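Local coordinates for conserved protein with 2 CBS domains (Pyrobaculum aerophilum, PDB 2RIH) that binds AMP through a tandem pair of CBS domains (a Bateman module) and probably acts as a nucleotide-responsive regulatory protein, at residues P15-E20 and G111-V116; L38-A43 and V51-E56; S79-L84 and H99-V104. One frame throughout, in Å; residues are numbered along the deposited sequence.

Contact 1: P15-E20 and G111-V116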
loop_
_atom_site.group_PDB
_atom_site.type_symbol
_atom_site.label_atom_id
_atom_site.label_comp_id
_atom_site.label_asym_id
_atom_site.label_seq_id
_atom_site.Cartn_x
_atom_site.Cartn_y
_atom_site.Cartn_z
ATOM N N PRO A 15 3.748 -1.319 16.528
ATOM C CA PRO A 15 2.777 -0.715 15.638
ATOM C C PRO A 15 2.631 0.774 15.906
ATOM O O PRO A 15 2.910 1.240 17.015
ATOM C CB PRO A 15 1.481 -1.457 15.977
ATOM C CG PRO A 15 1.656 -1.896 17.357
ATOM C CD PRO A 15 3.112 -2.209 17.510
ATOM N N VAL A 16 2.226 1.509 14.877
ATOM C CA VAL A 16 1.876 2.903 15.029
ATOM C C VAL A 16 0.468 2.964 15.622
ATOM O O VAL A 16 -0.503 2.507 15.007
ATOM C CB VAL A 16 1.905 3.657 13.681
ATOM C CG1 VAL A 16 1.324 5.050 13.835
ATOM C CG2 VAL A 16 3.318 3.729 13.157
ATOM N N SER A 17 0.362 3.482 16.837
ATOM C CA SER A 17 -0.940 3.679 17.444
ATOM C C SER A 17 -1.049 5.090 17.993
ATOM O O SER A 17 -0.071 5.659 18.459
ATOM C CB SER A 17 -1.216 2.644 18.539
ATOM O OG SER A 17 -0.337 2.805 19.633
ATOM N N LEU A 18 -2.254 5.640 17.906
ATOM C CA LEU A 18 -2.557 6.956 18.421
ATOM C C LEU A 18 -3.896 6.859 19.149
ATOM O O LEU A 18 -4.703 5.980 18.842
ATOM C CB LEU A 18 -2.641 7.983 17.285
ATOM C CG LEU A 18 -1.374 8.287 16.474
ATOM C CD1 LEU A 18 -1.190 7.299 15.308
ATOM C CD2 LEU A 18 -1.423 9.705 15.955
ATOM N N PRO A 19 -4.130 7.738 20.138
ATOM C CA PRO A 19 -5.467 7.732 20.734
ATOM C C PRO A 19 -6.552 8.086 19.711
ATOM O O PRO A 19 -6.281 8.758 18.706
ATOM C CB PRO A 19 -5.380 8.776 21.855
ATOM C CG PRO A 19 -4.159 9.575 21.580
ATOM C CD PRO A 19 -3.233 8.721 20.766
ATOM N N GLU A 20 -7.762 7.611 19.977
ATOM C CA GLU A 20 -8.915 7.801 19.095
ATOM C C GLU A 20 -9.288 9.257 18.783
ATOM O O GLU A 20 -10.054 9.503 17.853
ATOM C CB GLU A 20 -10.136 7.071 19.673
ATOM C CG GLU A 20 -10.540 7.487 21.089
ATOM C CD GLU A 20 -11.809 6.799 21.544
ATOM O OE1 GLU A 20 -11.803 6.183 22.620
ATOM O OE2 GLU A 20 -12.814 6.862 20.813
ATOM N N GLY A 111 -7.088 -9.600 23.280
ATOM C CA GLY A 111 -7.542 -8.500 22.427
ATOM C C GLY A 111 -6.636 -7.286 22.404
ATOM O O GLY A 111 -7.008 -6.241 21.875
ATOM N N GLU A 112 -5.440 -7.421 22.963
ATOM C CA GLU A 112 -4.491 -6.316 23.010
ATOM C C GLU A 112 -3.705 -6.255 21.709
ATOM O O GLU A 112 -3.435 -7.284 21.087
ATOM C CB GLU A 112 -3.544 -6.476 24.199
ATOM C CG GLU A 112 -4.268 -6.507 25.540
ATOM C CD GLU A 112 -3.405 -7.003 26.685
ATOM O OE1 GLU A 112 -2.394 -7.694 26.439
ATOM O OE2 GLU A 112 -3.756 -6.704 27.840
ATOM N N LEU A 113 -3.357 -5.038 21.306
ATOM C CA LEU A 113 -2.564 -4.802 20.106
ATOM C C LEU A 113 -1.150 -5.355 20.261
ATOM O O LEU A 113 -0.455 -5.031 21.214
ATOM C CB LEU A 113 -2.502 -3.303 19.824
ATOM C CG LEU A 113 -1.676 -2.811 18.637
ATOM C CD1 LEU A 113 -2.232 -3.317 17.309
ATOM C CD2 LEU A 113 -1.651 -1.299 18.675
ATOM N N VAL A 114 -0.746 -6.201 19.318
ATOM C CA VAL A 114 0.597 -6.755 19.272
ATOM C C VAL A 114 1.387 -6.079 18.147
ATOM O O VAL A 114 2.543 -5.694 18.309
ATOM C CB VAL A 114 0.543 -8.280 19.008
ATOM C CG1 VAL A 114 1.951 -8.880 19.039
ATOM C CG2 VAL A 114 -0.353 -8.963 20.034
ATOM N N GLY A 115 0.754 -5.949 16.994
ATOM C CA GLY A 115 1.400 -5.345 15.858
ATOM C C GLY A 115 0.450 -5.181 14.705
ATOM O O GLY A 115 -0.777 -5.372 14.843
ATOM N N VAL A 116 1.040 -4.803 13.578
ATOM C CA VAL A 116 0.349 -4.677 12.315
ATOM C C VAL A 116 1.171 -5.436 11.273
ATOM O O VAL A 116 2.381 -5.225 11.132
ATOM C CB VAL A 116 0.192 -3.196 11.901
ATOM C CG1 VAL A 116 -0.360 -3.082 10.457
ATOM C CG2 VAL A 116 -0.697 -2.457 12.897
#

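Contact 2: L38-A43 and V51-E56. With SO4 (sulfate ion), chain C.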
loop_
_atom_site.group_PDB
_atom_site.type_symbol
_atom_site.label_atom_id
_atom_site.label_comp_id
_atom_site.label_asym_id
_atom_site.label_seq_id
_atom_site.Cartn_x
_atom_site.Cartn_y
_atom_site.Cartn_z
ATOM N N LEU A 38 -0.259 1.793 7.955
ATOM C CA LEU A 38 -1.461 1.675 8.781
ATOM C C LEU A 38 -1.224 2.033 10.243
ATOM O O LEU A 38 -0.293 1.519 10.881
ATOM C CB LEU A 38 -2.078 0.275 8.680
ATOM C CG LEU A 38 -3.464 0.158 9.326
ATOM C CD1 LEU A 38 -4.527 -0.229 8.310
ATOM C CD2 LEU A 38 -3.456 -0.796 10.518
ATOM N N ALA A 39 -2.078 2.933 10.742
ATOM C CA ALA A 39 -2.111 3.340 12.132
ATOM C C ALA A 39 -3.331 2.734 12.843
ATOM O O ALA A 39 -4.419 2.635 12.272
ATOM C CB ALA A 39 -2.148 4.881 12.237
ATOM N N VAL A 40 -3.143 2.335 14.094
ATOM C CA VAL A 40 -4.239 1.858 14.924
ATOM C C VAL A 40 -4.675 2.964 15.888
ATOM O O VAL A 40 -3.851 3.551 16.579
ATOM C CB VAL A 40 -3.833 0.592 15.722
ATOM C CG1 VAL A 40 -4.949 0.160 16.683
ATOM C CG2 VAL A 40 -3.478 -0.543 14.776
ATOM N N LEU A 41 -5.969 3.264 15.908
ATOM C CA LEU A 41 -6.518 4.205 16.888
ATOM C C LEU A 41 -6.969 3.379 18.080
ATOM O O LEU A 41 -7.641 2.362 17.910
ATOM C CB LEU A 41 -7.661 5.040 16.308
ATOM C CG LEU A 41 -7.347 5.994 15.140
ATOM C CD1 LEU A 41 -8.527 6.945 14.905
ATOM C CD2 LEU A 41 -6.058 6.802 15.337
ATOM N N THR A 42 -6.548 3.781 19.279
ATOM C CA THR A 42 -6.820 3.009 20.488
ATOM C C THR A 42 -7.799 3.736 21.405
ATOM O O THR A 42 -7.954 4.961 21.336
ATOM C CB THR A 42 -5.515 2.677 21.264
ATOM O OG1 THR A 42 -4.832 3.887 21.602
ATOM C CG2 THR A 42 -4.592 1.801 20.410
ATOM N N ALA A 43 -8.463 2.955 22.250
ATOM C CA ALA A 43 -9.452 3.472 23.181
ATOM C C ALA A 43 -8.803 4.481 24.127
ATOM O O ALA A 43 -7.700 4.257 24.633
ATOM C CB ALA A 43 -10.085 2.328 23.971
ATOM N N VAL A 51 -9.600 0.335 18.410
ATOM C CA VAL A 51 -10.994 0.699 18.120
ATOM C C VAL A 51 -11.182 1.052 16.645
ATOM O O VAL A 51 -12.287 0.980 16.119
ATOM C CB VAL A 51 -11.505 1.829 19.053
ATOM C CG1 VAL A 51 -11.485 1.343 20.520
ATOM C CG2 VAL A 51 -10.695 3.105 18.887
ATOM N N ALA A 52 -10.096 1.400 15.963
ATOM C CA ALA A 52 -10.187 1.794 14.572
ATOM C C ALA A 52 -8.821 1.766 13.933
ATOM O O ALA A 52 -7.804 1.706 14.630
ATOM C CB ALA A 52 -10.793 3.199 14.459
ATOM N N VAL A 53 -8.809 1.808 12.606
ATOM C CA VAL A 53 -7.581 1.916 11.838
ATOM C C VAL A 53 -7.702 3.020 10.792
ATOM O O VAL A 53 -8.790 3.280 10.258
ATOM C CB VAL A 53 -7.190 0.569 11.165
ATOM C CG1 VAL A 53 -6.960 -0.495 12.232
ATOM C CG2 VAL A 53 -8.249 0.103 10.136
ATOM N N VAL A 54 -6.572 3.673 10.534
ATOM C CA VAL A 54 -6.440 4.672 9.489
ATOM C C VAL A 54 -5.199 4.335 8.676
ATOM O O VAL A 54 -4.096 4.268 9.218
ATOM C CB VAL A 54 -6.279 6.098 10.072
ATOM C CG1 VAL A 54 -6.165 7.130 8.948
ATOM C CG2 VAL A 54 -7.443 6.433 10.984
ATOM N N SER A 55 -5.380 4.090 7.382
ATOM C CA SER A 55 -4.245 3.841 6.508
ATOM C C SER A 55 -3.981 5.045 5.618
ATOM O O SER A 55 -4.797 5.967 5.525
ATOM C CB SER A 55 -4.479 2.603 5.654
ATOM O OG SER A 55 -5.561 2.809 4.780
ATOM N N GLU A 56 -2.816 5.027 4.984
ATOM C CA GLU A 56 -2.442 6.012 3.980
ATOM C C GLU A 56 -3.490 6.110 2.870
ATOM O O GLU A 56 -3.650 7.164 2.247
ATOM C CB GLU A 56 -1.070 5.661 3.396
ATOM C CG GLU A 56 -0.992 4.317 2.716
ATOM C CD GLU A 56 0.430 3.897 2.415
ATOM O OE1 GLU A 56 0.705 2.689 2.469
ATOM O OE2 GLU A 56 1.273 4.764 2.136
HETATM S S SO4 C . -4.790 -0.573 3.213
HETATM O O1 SO4 C . -5.155 -1.235 1.967
HETATM O O2 SO4 C . -4.553 -1.596 4.233
HETATM O O3 SO4 C . -3.561 0.199 3.060
HETATM O O4 SO4 C . -5.883 0.292 3.597
#

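Contact 3: S79-L84 and H99-V104. With SO4 (sulfate ion), chain C; SO4 (sulfate ion), chain D; SO4 (sulfate ion), chain F.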
loop_
_atom_site.group_PDB
_atom_site.type_symbol
_atom_site.label_atom_id
_atom_site.label_comp_id
_atom_site.label_asym_id
_atom_site.label_seq_id
_atom_site.Cartn_x
_atom_site.Cartn_y
_atom_site.Cartn_z
ATOM N N SER A 79 -13.186 0.018 10.853
ATOM C CA SER A 79 -13.183 -0.985 11.914
ATOM C C SER A 79 -11.954 -1.882 11.767
ATOM O O SER A 79 -11.589 -2.239 10.644
ATOM C CB SER A 79 -14.454 -1.828 11.866
ATOM O OG SER A 79 -14.599 -2.572 13.053
ATOM N N PRO A 80 -11.291 -2.227 12.892
ATOM C CA PRO A 80 -10.098 -3.070 12.770
ATOM C C PRO A 80 -10.394 -4.507 12.314
ATOM O O PRO A 80 -11.228 -5.202 12.915
ATOM C CB PRO A 80 -9.506 -3.065 14.194
ATOM C CG PRO A 80 -10.182 -1.961 14.906
ATOM C CD PRO A 80 -11.550 -1.875 14.297
ATOM N N ILE A 81 -9.727 -4.925 11.241
ATOM C CA ILE A 81 -9.746 -6.310 10.799
ATOM C C ILE A 81 -8.527 -6.977 11.438
ATOM O O ILE A 81 -7.379 -6.637 11.132
ATOM C CB ILE A 81 -9.691 -6.458 9.256
ATOM C CG1 ILE A 81 -10.835 -5.675 8.576
ATOM C CG2 ILE A 81 -9.720 -7.954 8.857
ATOM C CD1 ILE A 81 -12.253 -5.955 9.123
ATOM N N THR A 82 -8.783 -7.922 12.331
ATOM C CA THR A 82 -7.732 -8.471 13.167
ATOM C C THR A 82 -7.436 -9.946 12.920
ATOM O O THR A 82 -8.278 -10.695 12.431
ATOM C CB THR A 82 -8.083 -8.332 14.664
ATOM O OG1 THR A 82 -9.235 -9.126 14.948
ATOM C CG2 THR A 82 -8.357 -6.869 15.051
ATOM N N VAL A 83 -6.215 -10.333 13.279
ATOM C CA VAL A 83 -5.829 -11.735 13.408
ATOM C C VAL A 83 -5.117 -11.891 14.739
ATOM O O VAL A 83 -4.697 -10.909 15.342
ATOM C CB VAL A 83 -4.899 -12.217 12.263
ATOM C CG1 VAL A 83 -5.642 -12.200 10.942
ATOM C CG2 VAL A 83 -3.621 -11.371 12.194
ATOM N N LEU A 84 -5.003 -13.131 15.198
ATOM C CA LEU A 84 -4.258 -13.439 16.413
ATOM C C LEU A 84 -2.769 -13.539 16.105
ATOM O O LEU A 84 -2.387 -13.915 14.998
ATOM C CB LEU A 84 -4.744 -14.753 17.037
ATOM C CG LEU A 84 -6.168 -14.785 17.582
ATOM C CD1 LEU A 84 -6.592 -16.231 17.834
ATOM C CD2 LEU A 84 -6.294 -13.939 18.862
ATOM N N HIS A 99 -11.164 -9.001 2.499
ATOM C CA HIS A 99 -11.599 -7.648 2.863
ATOM C C HIS A 99 -11.029 -6.561 1.954
ATOM O O HIS A 99 -11.324 -5.387 2.151
ATOM C CB HIS A 99 -11.276 -7.361 4.330
ATOM C CG HIS A 99 -12.126 -8.143 5.282
ATOM N ND1 HIS A 99 -13.288 -7.641 5.825
ATOM C CD2 HIS A 99 -12.005 -9.407 5.756
ATOM C CE1 HIS A 99 -13.834 -8.552 6.611
ATOM N NE2 HIS A 99 -13.078 -9.635 6.580
ATOM N N ASN A 100 -10.243 -6.954 0.951
ATOM C CA ASN A 100 -9.644 -6.014 -0.012
ATOM C C ASN A 100 -8.757 -4.970 0.661
ATOM O O ASN A 100 -8.807 -3.780 0.326
ATOM C CB ASN A 100 -10.732 -5.336 -0.867
ATOM C CG ASN A 100 -11.545 -6.329 -1.674
ATOM O OD1 ASN A 100 -11.019 -7.338 -2.136
ATOM N ND2 ASN A 100 -12.829 -6.039 -1.863
ATOM N N ILE A 101 -7.943 -5.437 1.610
ATOM C CA ILE A 101 -7.033 -4.590 2.370
ATOM C C ILE A 101 -5.612 -5.132 2.256
ATOM O O ILE A 101 -5.383 -6.243 1.743
ATOM C CB ILE A 101 -7.447 -4.449 3.874
ATOM C CG1 ILE A 101 -7.539 -5.810 4.577
ATOM C CG2 ILE A 101 -8.770 -3.681 4.001
ATOM C CD1 ILE A 101 -8.135 -5.739 5.999
ATOM N N ARG A 102 -4.653 -4.331 2.695
ATOM C CA ARG A 102 -3.255 -4.704 2.574
ATOM C C ARG A 102 -2.558 -4.764 3.916
ATOM O O ARG A 102 -1.338 -4.881 3.977
ATOM C CB ARG A 102 -2.550 -3.747 1.625
ATOM C CG ARG A 102 -3.021 -3.893 0.196
ATOM C CD ARG A 102 -2.460 -2.786 -0.662
ATOM N NE ARG A 102 -2.814 -1.498 -0.079
ATOM C CZ ARG A 102 -2.170 -0.362 -0.309
ATOM N NH1 ARG A 102 -1.146 -0.321 -1.154
ATOM N NH2 ARG A 102 -2.568 0.743 0.307
ATOM N N HIS A 103 -3.345 -4.686 4.984
ATOM C CA HIS A 103 -2.853 -4.786 6.354
ATOM C C HIS A 103 -3.864 -5.543 7.189
ATOM O O HIS A 103 -5.032 -5.624 6.821
ATOM C CB HIS A 103 -2.678 -3.393 6.980
ATOM C CG HIS A 103 -1.633 -2.555 6.314
ATOM N ND1 HIS A 103 -1.906 -1.764 5.219
ATOM C CD2 HIS A 103 -0.318 -2.383 6.587
ATOM C CE1 HIS A 103 -0.800 -1.141 4.848
ATOM N NE2 HIS A 103 0.177 -1.504 5.655
ATOM N N VAL A 104 -3.394 -6.110 8.300
ATOM C CA VAL A 104 -4.260 -6.614 9.358
ATOM C C VAL A 104 -3.642 -6.237 10.694
ATOM O O VAL A 104 -2.410 -6.168 10.841
ATOM C CB VAL A 104 -4.506 -8.157 9.325
ATOM C CG1 VAL A 104 -5.371 -8.538 8.145
ATOM C CG2 VAL A 104 -3.192 -8.934 9.332
HETATM S S SO4 C . -4.790 -0.573 3.213
HETATM O O1 SO4 C . -5.155 -1.235 1.967
HETATM O O2 SO4 C . -4.553 -1.596 4.233
HETATM O O3 SO4 C . -3.561 0.199 3.060
HETATM O O4 SO4 C . -5.883 0.292 3.597
HETATM S S SO4 D . 3.744 -1.065 4.726
HETATM O O1 SO4 D . 3.154 -1.875 3.676
HETATM O O2 SO4 D . 4.602 -1.900 5.556
HETATM O O3 SO4 D . 4.563 -0.022 4.146
HETATM O O4 SO4 D . 2.702 -0.470 5.537
HETATM S S SO4 F . -2.716 -1.555 -4.853
HETATM O O1 SO4 F . -2.155 -0.626 -5.828
HETATM O O2 SO4 F . -3.121 -2.781 -5.517
HETATM O O3 SO4 F . -1.719 -1.881 -3.857
HETATM O O4 SO4 F . -3.868 -0.944 -4.226
#

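Contact 1: P15-E20 and G111-V116
Pro15 lies against the bulged start of the strand 113-118, and each carbon of its ring from CB onward has its own partner there. CB reaches a methyl of Val116, with CG2 at 3.9 Å. CG makes the closest approach to Leu113, 3.6 Å from its CD2, and the two side chains lie alongside one another, running opposite ways, rather than meeting end on. CD closes the ring over backbone, 3.6 Å from Val114 O and 3.9 Å from Gly115 CA. That bare glycine backbone belongs to a classic beta bulge, in which Val114 and Gly115 both face Val106. Leu113 has CG anti to its backbone N (chi1 178°), and the same CD2 methyl that meets the proline also touches Ser17 CB at 4.0 Å. Thus Pro15, just ahead of strand 16-19, packs with Ser17 against strand 113-118 of the other CBS domain, near the AMP site that includes Val16; Val116 also touches Leu38 and His103 of that site. Since the two segments meet through carbon atoms and one carbonyl oxygen, without a hydrogen bond between them, this is a small, non-directional and mainly apolar junction between the two CBS halves.

Contact 2: L38-A43 and V51-E56
Leu41 and the residue pair Val51 and Ala52 form a classic beta bulge in the antiparallel hairpin of strands 38-43 and 50-55. Leu41 O accepts twice: from Val51 N at 2.9 Å, nearly straight and in the carbonyl plane, and from Ala52 N at a longer 3.3 Å, tilted from that plane. In return Leu41 N donates to Ala52 O at 2.7 Å, rising above the plane of that carbonyl. Further along, Ala39 and Val54 make a reciprocal hydrogen-bonded pair, Ala39 N to Val54 O at 2.9 Å and Val54 N to Ala39 O at 3.0 Å. The alternate residues, Val40 and Thr42, turn their backbone bonds to strand 16-19. On one face, Leu38 lies obliquely across Val53, CD2 to CG1 3.9 Å; on the other, Leu41 CD1 meets Val54 CG2, against helix 24-34. At the end of strand 50-55, Ser55 is the N-cap of helix 56-64. Its OG bonds O4 of a sulfate, probably from the crystallisation liquor, at 2.8 Å and weakly caps Arg57 N, while Asp58 holds its backbone N. Strand 38-43 thus spends its backbone polarity on both neighbours, whereas Ser55, an AMP-binding residue, directs a hydroxyl at an anion, consistent with phosphate recognition.

Contact 3: S79-L84 and H99-V104
Oxygen O2 of the chain C sulfate is gripped by two neighbouring residues: His103 ND1 donates to it at 2.8 Å, along an almost straight line (170°), and the backbone N of Arg102 at 3.1 Å. Arg102 adds its side chain, which bends at chi3 (-55°) and brings NE to O1 at 3.1 Å and NH2 to O3 at 3.0 Å. The anion sits at the edge of the imidazole, and NE2 donates to O4 of the chain D sulfate at 2.7 Å, so the ring's rotation is fixed from both ends. Both sulfates are probably crystallisation ions, but Arg102, His103 and Ile81 all bind AMP in another structure of this protein, whose phosphate could plausibly occupy such a site. The segments belong to a beta-alpha-beta unit of the CBS domain: strands 82-84 and 103-107 are parallel neighbours, and the helix between them, 89-99, is closed by a Schellman motif at Asn100, just past its end. Away from the sulfates, Ile81 CD1 lies over the face of the His99 ring in a CH-pi contact, 4.2 Å from the centroid, while its CB meets Ile101 CD1 at 3.7 Å. Under the helix, Val83 CG2 and Val104 CG2 touch at 3.8 Å, crossing at about a right angle.

Contacts 2 and 3 lie in series along the chain, and both are nested inside the long loop that contact 1 closes. Contact 2 belongs to the sheet of strands 16-19, 38-43 and 50-55, contact 3 to that of strands 82-84, 103-107 and 113-118, and contact 1 joins the two sheets. Its centre is about 7 Å from that of contact 2 and about 13 Å from that of contact 3, while contacts 2 and 3 are about 11 Å apart. Those two meet directly, with Pro80 packed on Val51 and Ala52 and Leu38 on His103, and they share one sulfate. Each AMP site observed in this protein draws residues from both CBS domains, Leu38 with His103 in one and Ser55 with Arg102 in the other.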